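Local coordinates for SIR4-interacting protein SIF2 (Saccharomyces cerevisiae, PDB 1R5M) that antagonizes telomeric silencing in yeast and acts as a transcriptional corepressor within the Set3C complex, and carries a C-terminal WD40 beta-propeller, at residues L132-K137 against V155-D160; V221-K226 against S251-N256; A295-D300 against W315-N320. All coordinates share one frame; numbering follows the deposited sequence.

Interaction 1. Residues L132-K137 against V155-D160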
loop_
_atom_site.group_PDB
_atom_site.type_symbol
_atom_site.label_atom_id
_atom_site.label_comp_id
_atom_site.label_asym_id
_atom_site.label_seq_id
_atom_site.Cartn_x
_atom_site.Cartn_y
_atom_site.Cartn_z
ATOM N N LEU A 132 3.596 -17.604 -3.156
ATOM C CA LEU A 132 2.635 -16.979 -2.261
ATOM C C LEU A 132 2.169 -18.060 -1.292
ATOM O O LEU A 132 2.011 -19.220 -1.680
ATOM C CB LEU A 132 1.414 -16.471 -3.035
ATOM C CG LEU A 132 1.590 -15.360 -4.069
ATOM C CD1 LEU A 132 0.328 -15.278 -4.926
ATOM C CD2 LEU A 132 1.857 -14.034 -3.375
ATOM N N ARG A 133 1.981 -17.690 -0.031
ATOM C CA ARG A 133 1.463 -18.614 0.972
ATOM C C ARG A 133 0.319 -17.918 1.689
ATOM O O ARG A 133 0.357 -16.699 1.910
ATOM C CB ARG A 133 2.552 -19.052 1.958
ATOM C CG ARG A 133 3.488 -20.072 1.331
ATOM C CD ARG A 133 4.602 -20.583 2.237
ATOM N NE ARG A 133 5.372 -21.542 1.449
ATOM C CZ ARG A 133 5.387 -22.855 1.650
ATOM N NH1 ARG A 133 4.699 -23.404 2.644
ATOM N NH2 ARG A 133 6.024 -23.634 0.789
ATOM N N LEU A 134 -0.710 -18.696 2.014
ATOM C CA LEU A 134 -1.905 -18.202 2.684
ATOM C C LEU A 134 -1.922 -18.742 4.103
ATOM O O LEU A 134 -1.752 -19.945 4.314
ATOM C CB LEU A 134 -3.148 -18.684 1.932
ATOM C CG LEU A 134 -4.504 -18.340 2.542
ATOM C CD1 LEU A 134 -4.731 -16.832 2.477
ATOM C CD2 LEU A 134 -5.595 -19.075 1.791
ATOM N N TRP A 135 -2.142 -17.856 5.068
ATOM C CA TRP A 135 -2.141 -18.237 6.478
ATOM C C TRP A 135 -3.341 -17.698 7.246
ATOM O O TRP A 135 -3.951 -16.707 6.849
ATOM C CB TRP A 135 -0.883 -17.698 7.173
ATOM C CG TRP A 135 0.382 -17.746 6.362
ATOM C CD1 TRP A 135 0.751 -16.895 5.353
ATOM C CD2 TRP A 135 1.458 -18.677 6.514
ATOM N NE1 TRP A 135 1.992 -17.241 4.873
ATOM C CE2 TRP A 135 2.450 -18.331 5.567
ATOM C CE3 TRP A 135 1.682 -19.770 7.361
ATOM C CZ2 TRP A 135 3.648 -19.041 5.443
ATOM C CZ3 TRP A 135 2.874 -20.477 7.238
ATOM C CH2 TRP A 135 3.841 -20.108 6.285
ATOM N N ASN A 136 -3.665 -18.352 8.358
ATOM C CA ASN A 136 -4.743 -17.881 9.216
ATOM C C ASN A 136 -4.088 -16.881 10.173
ATOM O O ASN A 136 -2.872 -16.909 10.359
ATOM C CB ASN A 136 -5.365 -19.039 10.002
ATOM C CG ASN A 136 -6.373 -18.564 11.037
ATOM O OD1 ASN A 136 -6.072 -18.488 12.236
ATOM N ND2 ASN A 136 -7.571 -18.226 10.578
ATOM N N LYS A 137 -4.883 -16.003 10.777
ATOM C CA LYS A 137 -4.346 -14.992 11.686
ATOM C C LYS A 137 -3.602 -15.545 12.899
ATOM O O LYS A 137 -2.867 -14.809 13.563
ATOM C CB LYS A 137 -5.460 -14.051 12.155
ATOM C CG LYS A 137 -6.558 -14.724 12.967
ATOM C CD LYS A 137 -7.553 -13.698 13.485
ATOM C CE LYS A 137 -8.715 -14.371 14.204
ATOM N NZ LYS A 137 -8.253 -15.173 15.370
ATOM N N VAL A 155 -0.743 -7.587 -3.971
ATOM C CA VAL A 155 -1.726 -8.639 -3.716
ATOM C C VAL A 155 -2.965 -7.942 -3.170
ATOM O O VAL A 155 -2.888 -7.232 -2.166
ATOM C CB VAL A 155 -1.242 -9.661 -2.666
ATOM C CG1 VAL A 155 -2.369 -10.642 -2.340
ATOM C CG2 VAL A 155 -0.034 -10.414 -3.192
ATOM N N LYS A 156 -4.098 -8.132 -3.840
ATOM C CA LYS A 156 -5.348 -7.507 -3.412
ATOM C C LYS A 156 -6.451 -8.554 -3.261
ATOM O O LYS A 156 -6.650 -9.391 -4.142
ATOM C CB LYS A 156 -5.794 -6.442 -4.425
ATOM C CG LYS A 156 -4.843 -5.248 -4.587
ATOM C CD LYS A 156 -4.811 -4.385 -3.336
ATOM C CE LYS A 156 -3.944 -3.131 -3.516
ATOM N NZ LYS A 156 -4.505 -2.127 -4.470
ATOM N N TRP A 157 -7.156 -8.493 -2.135
ATOM C CA TRP A 157 -8.259 -9.405 -1.842
ATOM C C TRP A 157 -9.575 -8.806 -2.309
ATOM O O TRP A 157 -9.767 -7.591 -2.234
ATOM C CB TRP A 157 -8.404 -9.624 -0.337
ATOM C CG TRP A 157 -7.368 -10.455 0.317
ATOM C CD1 TRP A 157 -6.118 -10.067 0.703
ATOM C CD2 TRP A 157 -7.524 -11.806 0.750
ATOM N NE1 TRP A 157 -5.488 -11.097 1.365
ATOM C CE2 TRP A 157 -6.330 -12.177 1.406
ATOM C CE3 TRP A 157 -8.564 -12.742 0.650
ATOM C CZ2 TRP A 157 -6.145 -13.445 1.965
ATOM C CZ3 TRP A 157 -8.380 -14.003 1.205
ATOM C CH2 TRP A 157 -7.179 -14.343 1.854
ATOM N N ASN A 158 -10.496 -9.648 -2.766
ATOM C CA ASN A 158 -11.793 -9.133 -3.180
ATOM C C ASN A 158 -12.670 -9.020 -1.934
ATOM O O ASN A 158 -12.278 -9.456 -0.849
ATOM C CB ASN A 158 -12.423 -10.030 -4.258
ATOM C CG ASN A 158 -13.056 -11.284 -3.699
ATOM O OD1 ASN A 158 -12.589 -11.851 -2.714
ATOM N ND2 ASN A 158 -14.122 -11.738 -4.350
ATOM N N LYS A 159 -13.847 -8.427 -2.101
ATOM C CA LYS A 159 -14.791 -8.185 -1.014
ATOM C C LYS A 159 -15.084 -9.329 -0.041
ATOM O O LYS A 159 -14.927 -9.170 1.170
ATOM C CB LYS A 159 -16.111 -7.672 -1.602
ATOM C CG LYS A 159 -17.131 -7.217 -0.568
ATOM C CD LYS A 159 -16.644 -5.989 0.182
ATOM C CE LYS A 159 -17.655 -5.534 1.225
ATOM N NZ LYS A 159 -17.162 -4.352 1.987
ATOM N N ASP A 160 -15.510 -10.475 -0.558
ATOM C CA ASP A 160 -15.851 -11.597 0.315
ATOM C C ASP A 160 -14.719 -12.543 0.713
ATOM O O ASP A 160 -14.964 -13.566 1.355
ATOM C CB ASP A 160 -17.000 -12.404 -0.293
ATOM C CG ASP A 160 -16.773 -12.733 -1.749
ATOM O OD1 ASP A 160 -15.648 -13.143 -2.098
ATOM O OD2 ASP A 160 -17.724 -12.588 -2.546
#
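Leu132 and Val155 mark the nearest approach of the backbones of 132-137 and 155-160, with CA atoms 9.5 Å apart. Strands 132-136 and 152-157 lie in different four-stranded sheets, and the segments meet through side chains alone. The two side chains point at each other and run alongside, heading opposite ways, bringing Leu132 CD2 to 4.1 Å from Val155 CG2. Two residues further along each strand a second apolar pair forms. Leu134 CD1 reaches the rim of the Trp157 indole, 3.5 Å from Trp157 CH2; because the methyl lies near the ring plane, it meets the CH2-CZ2 edge and not the face. Leu134 carries CG anti to the backbone N (chi1 176°), which, with chi2 at 67°, brings CD1 to the ring. At the other end of the indole, Trp157 NE1 gives its hydrogen to Ala115 O, satisfying the one polar atom of a buried side chain and restraining the rotation of the ring. The contact thus illustrates how adjacent propeller blades, here WD repeats 2 and 3, are packed face to face: Val124 of strand 122-127 touches Leu132, Leu134 and Trp157, while Ser166 of strand 163-168 lies against Leu132 and Val155.

Interaction 2. Residues V221-K226 against S251-N256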
loop_
_atom_site.group_PDB
_atom_site.type_symbol
_atom_site.label_atom_id
_atom_site.label_comp_id
_atom_site.label_asym_id
_atom_site.label_seq_id
_atom_site.Cartn_x
_atom_site.Cartn_y
_atom_site.Cartn_z
ATOM N N VAL A 221 -8.948 -4.212 -11.993
ATOM C CA VAL A 221 -8.143 -3.466 -12.950
ATOM C C VAL A 221 -6.654 -3.731 -12.754
ATOM O O VAL A 221 -6.184 -3.918 -11.629
ATOM C CB VAL A 221 -8.395 -1.942 -12.837
ATOM C CG1 VAL A 221 -9.829 -1.609 -13.238
ATOM C CG2 VAL A 221 -8.118 -1.472 -11.414
ATOM N N ILE A 222 -5.919 -3.765 -13.862
ATOM C CA ILE A 222 -4.482 -3.992 -13.819
ATOM C C ILE A 222 -3.798 -3.128 -14.877
ATOM O O ILE A 222 -4.399 -2.781 -15.894
ATOM C CB ILE A 222 -4.121 -5.480 -14.068
ATOM C CG1 ILE A 222 -4.410 -5.862 -15.517
ATOM C CG2 ILE A 222 -4.921 -6.378 -13.128
ATOM C CD1 ILE A 222 -4.002 -7.289 -15.856
ATOM N N PRO A 223 -2.534 -2.756 -14.642
ATOM C CA PRO A 223 -1.793 -1.928 -15.596
ATOM C C PRO A 223 -1.625 -2.610 -16.949
ATOM O O PRO A 223 -1.324 -3.802 -17.020
ATOM C CB PRO A 223 -0.451 -1.716 -14.901
ATOM C CG PRO A 223 -0.795 -1.803 -13.450
ATOM C CD PRO A 223 -1.743 -2.979 -13.421
ATOM N N GLY A 224 -1.825 -1.840 -18.012
ATOM C CA GLY A 224 -1.669 -2.357 -19.358
ATOM C C GLY A 224 -0.557 -1.591 -20.049
ATOM O O GLY A 224 0.090 -0.747 -19.430
ATOM N N PRO A 225 -0.304 -1.858 -21.336
ATOM C CA PRO A 225 0.758 -1.149 -22.054
ATOM C C PRO A 225 0.534 0.359 -22.185
ATOM O O PRO A 225 -0.600 0.839 -22.173
ATOM C CB PRO A 225 0.769 -1.836 -23.418
ATOM C CG PRO A 225 0.300 -3.220 -23.106
ATOM C CD PRO A 225 -0.842 -2.958 -22.151
ATOM N N LYS A 226 1.635 1.093 -22.301
ATOM C CA LYS A 226 1.611 2.542 -22.484
ATOM C C LYS A 226 0.737 3.339 -21.516
ATOM O O LYS A 226 0.068 4.292 -21.923
ATOM C CB LYS A 226 1.187 2.863 -23.919
ATOM C CG LYS A 226 1.994 2.149 -24.993
ATOM C CD LYS A 226 1.430 2.450 -26.374
ATOM C CE LYS A 226 2.190 1.713 -27.464
ATOM N NZ LYS A 226 1.622 1.993 -28.814
ATOM N N SER A 251 1.422 3.526 -10.789
ATOM C CA SER A 251 1.985 3.319 -9.457
ATOM C C SER A 251 0.954 3.065 -8.363
ATOM O O SER A 251 1.276 2.477 -7.329
ATOM C CB SER A 251 2.832 4.534 -9.071
ATOM O OG SER A 251 2.052 5.719 -9.104
ATOM N N VAL A 252 -0.279 3.504 -8.590
ATOM C CA VAL A 252 -1.331 3.343 -7.593
ATOM C C VAL A 252 -2.697 3.116 -8.223
ATOM O O VAL A 252 -3.046 3.759 -9.207
ATOM C CB VAL A 252 -1.472 4.615 -6.711
ATOM C CG1 VAL A 252 -2.523 4.390 -5.627
ATOM C CG2 VAL A 252 -0.125 4.993 -6.102
ATOM N N LEU A 253 -3.461 2.200 -7.636
ATOM C CA LEU A 253 -4.827 1.920 -8.068
ATOM C C LEU A 253 -5.624 1.700 -6.784
ATOM O O LEU A 253 -5.392 0.733 -6.056
ATOM C CB LEU A 253 -4.890 0.682 -8.970
ATOM C CG LEU A 253 -4.343 0.899 -10.385
ATOM C CD1 LEU A 253 -4.245 -0.431 -11.098
ATOM C CD2 LEU A 253 -5.250 1.855 -11.159
ATOM N N GLU A 254 -6.538 2.625 -6.506
ATOM C CA GLU A 254 -7.370 2.579 -5.307
ATOM C C GLU A 254 -8.830 2.853 -5.634
ATOM O O GLU A 254 -9.185 3.942 -6.097
ATOM C CB GLU A 254 -6.892 3.618 -4.288
ATOM C CG GLU A 254 -5.534 3.332 -3.662
ATOM C CD GLU A 254 -5.575 2.186 -2.668
ATOM O OE1 GLU A 254 -6.684 1.699 -2.362
ATOM O OE2 GLU A 254 -4.497 1.780 -2.189
ATOM N N PHE A 255 -9.680 1.864 -5.384
ATOM C CA PHE A 255 -11.103 2.007 -5.651
ATOM C C PHE A 255 -11.856 2.391 -4.383
ATOM O O PHE A 255 -11.608 1.839 -3.309
ATOM C CB PHE A 255 -11.671 0.693 -6.200
ATOM C CG PHE A 255 -13.117 0.777 -6.601
ATOM C CD1 PHE A 255 -13.502 1.508 -7.722
ATOM C CD2 PHE A 255 -14.095 0.123 -5.859
ATOM C CE1 PHE A 255 -14.845 1.584 -8.102
ATOM C CE2 PHE A 255 -15.438 0.193 -6.229
ATOM C CZ PHE A 255 -15.811 0.923 -7.351
ATOM N N ASN A 256 -12.769 3.346 -4.518
ATOM C CA ASN A 256 -13.596 3.812 -3.408
ATOM C C ASN A 256 -14.958 3.144 -3.621
ATOM O O ASN A 256 -15.675 3.459 -4.571
ATOM C CB ASN A 256 -13.687 5.345 -3.462
ATOM C CG ASN A 256 -14.521 5.937 -2.338
ATOM O OD1 ASN A 256 -14.186 6.995 -1.795
ATOM N ND2 ASN A 256 -15.619 5.278 -2.000
#
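Leu253 is the side chain on which this contact turns: its CD1 methyl lies 4.0 Å from Val221 CG2 and, two residues along from Val221, 4.3 Å from Pro223 CD. The methyl also approaches the backbone between them, passing 4.0 Å from Val221 O, so one branch of the leucine rests along a short run of chain. Val221 and Leu253 both point into the interface; with Val221 chi1 at -65°, CG1 lies anti to the carbonyl carbon, which leaves CG2 between the backbone N and the carbonyl carbon, and it is CG2 that meets the leucine. Strands 221-223 and 251-256 run antiparallel, at 172°, with axes 8.8 Å apart at closest, too wide for direct pairing; they belong to different sheets, the blades of WD repeats 4 and 5, which here meet through apolar side chains. Each strand is held in its own blade: Val221 pairs with Glu213 through the backbone, and Glu254 with Leu263. Ser251 and Val252 both face Ala265 in a classic beta bulge, just before Leu253. Asp211 OD2 accepts the backbone N-H of Leu253 and so holds the strand at the leucine, and that of Phe255 goes to OE2 of Glu213, a residue that the side chains of Val221 and Leu253 also touch.

Interaction 3. Residues A295-D300 against W315-N320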
loop_
_atom_site.group_PDB
_atom_site.type_symbol
_atom_site.label_atom_id
_atom_site.label_comp_id
_atom_site.label_asym_id
_atom_site.label_seq_id
_atom_site.Cartn_x
_atom_site.Cartn_y
_atom_site.Cartn_z
ATOM N N ALA A 295 -0.844 7.291 -3.140
ATOM C CA ALA A 295 -2.046 8.113 -3.218
ATOM C C ALA A 295 -3.190 7.368 -2.546
ATOM O O ALA A 295 -3.266 6.139 -2.612
ATOM C CB ALA A 295 -2.398 8.423 -4.670
ATOM N N SER A 296 -4.076 8.117 -1.901
ATOM C CA SER A 296 -5.208 7.535 -1.193
ATOM C C SER A 296 -6.438 8.414 -1.263
ATOM O O SER A 296 -6.355 9.622 -1.496
ATOM C CB SER A 296 -4.885 7.356 0.299
ATOM O OG SER A 296 -3.805 6.476 0.526
ATOM N N TRP A 297 -7.587 7.792 -1.038
ATOM C CA TRP A 297 -8.833 8.522 -0.980
ATOM C C TRP A 297 -8.889 9.140 0.407
ATOM O O TRP A 297 -8.408 8.553 1.380
ATOM C CB TRP A 297 -10.032 7.582 -1.138
ATOM C CG TRP A 297 -10.318 7.222 -2.539
ATOM C CD1 TRP A 297 -9.935 6.088 -3.194
ATOM C CD2 TRP A 297 -11.012 8.026 -3.490
ATOM N NE1 TRP A 297 -10.350 6.139 -4.503
ATOM C CE2 TRP A 297 -11.013 7.320 -4.713
ATOM C CE3 TRP A 297 -11.635 9.280 -3.430
ATOM C CZ2 TRP A 297 -11.612 7.827 -5.870
ATOM C CZ3 TRP A 297 -12.232 9.786 -4.581
ATOM C CH2 TRP A 297 -12.215 9.057 -5.787
ATOM N N VAL A 298 -9.454 10.337 0.486
ATOM C CA VAL A 298 -9.640 11.022 1.758
ATOM C C VAL A 298 -11.140 11.266 1.731
ATOM O O VAL A 298 -11.618 12.265 1.191
ATOM C CB VAL A 298 -8.879 12.359 1.812
ATOM C CG1 VAL A 298 -9.165 13.061 3.131
ATOM C CG2 VAL A 298 -7.379 12.108 1.664
ATOM N N GLY A 299 -11.888 10.329 2.297
ATOM C CA GLY A 299 -13.330 10.455 2.256
ATOM C C GLY A 299 -13.762 10.149 0.832
ATOM O O GLY A 299 -13.095 9.389 0.121
ATOM N N ASP A 300 -14.855 10.763 0.396
ATOM C CA ASP A 300 -15.379 10.525 -0.941
ATOM C C ASP A 300 -15.195 11.688 -1.911
ATOM O O ASP A 300 -15.431 11.530 -3.107
ATOM C CB ASP A 300 -16.874 10.205 -0.854
ATOM C CG ASP A 300 -17.161 8.968 -0.032
ATOM O OD1 ASP A 300 -18.291 8.860 0.495
ATOM O OD2 ASP A 300 -16.270 8.098 0.082
ATOM N N TRP A 315 -6.191 17.019 -2.985
ATOM C CA TRP A 315 -6.992 17.484 -4.111
ATOM C C TRP A 315 -8.492 17.390 -3.865
ATOM O O TRP A 315 -8.963 16.460 -3.218
ATOM C CB TRP A 315 -6.646 16.662 -5.358
ATOM C CG TRP A 315 -5.167 16.417 -5.571
ATOM C CD1 TRP A 315 -4.403 15.429 -5.010
ATOM C CD2 TRP A 315 -4.297 17.152 -6.436
ATOM N NE1 TRP A 315 -3.109 15.500 -5.485
ATOM C CE2 TRP A 315 -3.020 16.549 -6.361
ATOM C CE3 TRP A 315 -4.472 18.263 -7.273
ATOM C CZ2 TRP A 315 -1.926 17.020 -7.093
ATOM C CZ3 TRP A 315 -3.385 18.730 -7.997
ATOM C CH2 TRP A 315 -2.130 18.109 -7.904
ATOM N N SER A 316 -9.234 18.355 -4.405
ATOM C CA SER A 316 -10.687 18.394 -4.268
ATOM C C SER A 316 -11.381 17.980 -5.562
ATOM O O SER A 316 -11.145 18.569 -6.616
ATOM C CB SER A 316 -11.142 19.808 -3.894
ATOM O OG SER A 316 -12.549 19.953 -4.039
ATOM N N LEU A 317 -12.231 16.960 -5.492
ATOM C CA LEU A 317 -12.966 16.532 -6.678
ATOM C C LEU A 317 -14.118 17.500 -6.947
ATOM O O LEU A 317 -14.430 17.797 -8.098
ATOM C CB LEU A 317 -13.518 15.111 -6.500
ATOM C CG LEU A 317 -12.566 13.966 -6.862
ATOM C CD1 LEU A 317 -11.385 13.933 -5.898
ATOM C CD2 LEU A 317 -13.327 12.651 -6.819
ATOM N N LYS A 318 -14.734 18.005 -5.881
ATOM C CA LYS A 318 -15.857 18.926 -6.020
ATOM C C LYS A 318 -15.470 20.246 -6.669
ATOM O O LYS A 318 -16.258 20.825 -7.414
ATOM C CB LYS A 318 -16.499 19.186 -4.652
ATOM C CG LYS A 318 -17.200 17.959 -4.085
ATOM C CD LYS A 318 -17.587 18.128 -2.628
ATOM C CE LYS A 318 -18.699 19.137 -2.433
ATOM N NZ LYS A 318 -19.097 19.188 -0.992
ATOM N N GLN A 319 -14.256 20.717 -6.396
ATOM C CA GLN A 319 -13.793 21.984 -6.955
ATOM C C GLN A 319 -12.750 21.815 -8.056
ATOM O O GLN A 319 -12.301 22.804 -8.644
ATOM C CB GLN A 319 -13.208 22.867 -5.847
ATOM C CG GLN A 319 -14.157 23.154 -4.696
ATOM C CD GLN A 319 -15.510 23.651 -5.162
ATOM O OE1 GLN A 319 -15.600 24.568 -5.980
ATOM N NE2 GLN A 319 -16.572 23.050 -4.639
ATOM N N ASN A 320 -12.372 20.570 -8.337
ATOM C CA ASN A 320 -11.368 20.269 -9.358
ATOM C C ASN A 320 -10.134 21.145 -9.178
ATOM O O ASN A 320 -9.729 21.873 -10.087
ATOM C CB ASN A 320 -11.945 20.472 -10.764
ATOM C CG ASN A 320 -10.917 20.222 -11.852
ATOM O OD1 ASN A 320 -10.073 19.336 -11.726
ATOM N ND2 ASN A 320 -10.985 21.001 -12.928
#
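Asp300 and Leu317 bring the backbones of 295-300 and 315-320 nearest, with CA atoms 8.6 Å apart and both of these residues in loop or turn. The contact is carried by Trp297 and Leu317, whose side chains cross at about a right angle. Leu317 CD2 meets the six-membered ring of the indole at its edge, near the ring plane, at 3.8 Å from Trp297 CZ3 and 3.9 Å from Trp297 CH2, and so bears on the C-H rim. Although Trp297 leaves its backbone pointing away from the other segment, the length of the indole carries this rim across. A looser approach adds to the leucine's surroundings, with CD2 lying 4.4 Å from Asp300 O. On the second segment the turn is secured by an ST motif: Ser316, the residue just before Leu317, accepts the backbone N-H of Gln319 at OG, 3.0 Å from Gln319 N. Both segments belong to WD repeat 6, where strands 292-298 and 311-316 flank strand 302-307, and Leu261 and Ile273 of the preceding blade touch Trp297 and Leu317 alike. Two kinds of force divide the indole between them. Its carbon rim is used for apolar packing against the leucine, while NE1 is spent on a hydrogen bond to Glu254 O of the blade before, so that the polar bond restrains the ring and the dispersion contact joins the outer end of that ring to the turn after strand 311-316.

In the fold
Followed from the N terminus, the three contacts come in series, none enclosing or crossing another, much as the repeats of a propeller follow one another. Interaction 1 closes a loop of 17 residues and ties repeat 2 to repeat 3. Interaction 2 closes one of 24 and joins repeat 4 to repeat 5. Interaction 3 closes one of 14 within repeat 6. Neighbours are still in touch: Lys156 NZ packs against Leu253 O but makes its salt bridges to Asp211 and Glu213, whose carboxylates also bond the backbone N-H groups of Leu253 and Phe255, and Asn256 CB lies against the Trp297 ring. Interactions 1 and 3 remain about 9 Å apart at their nearest atoms.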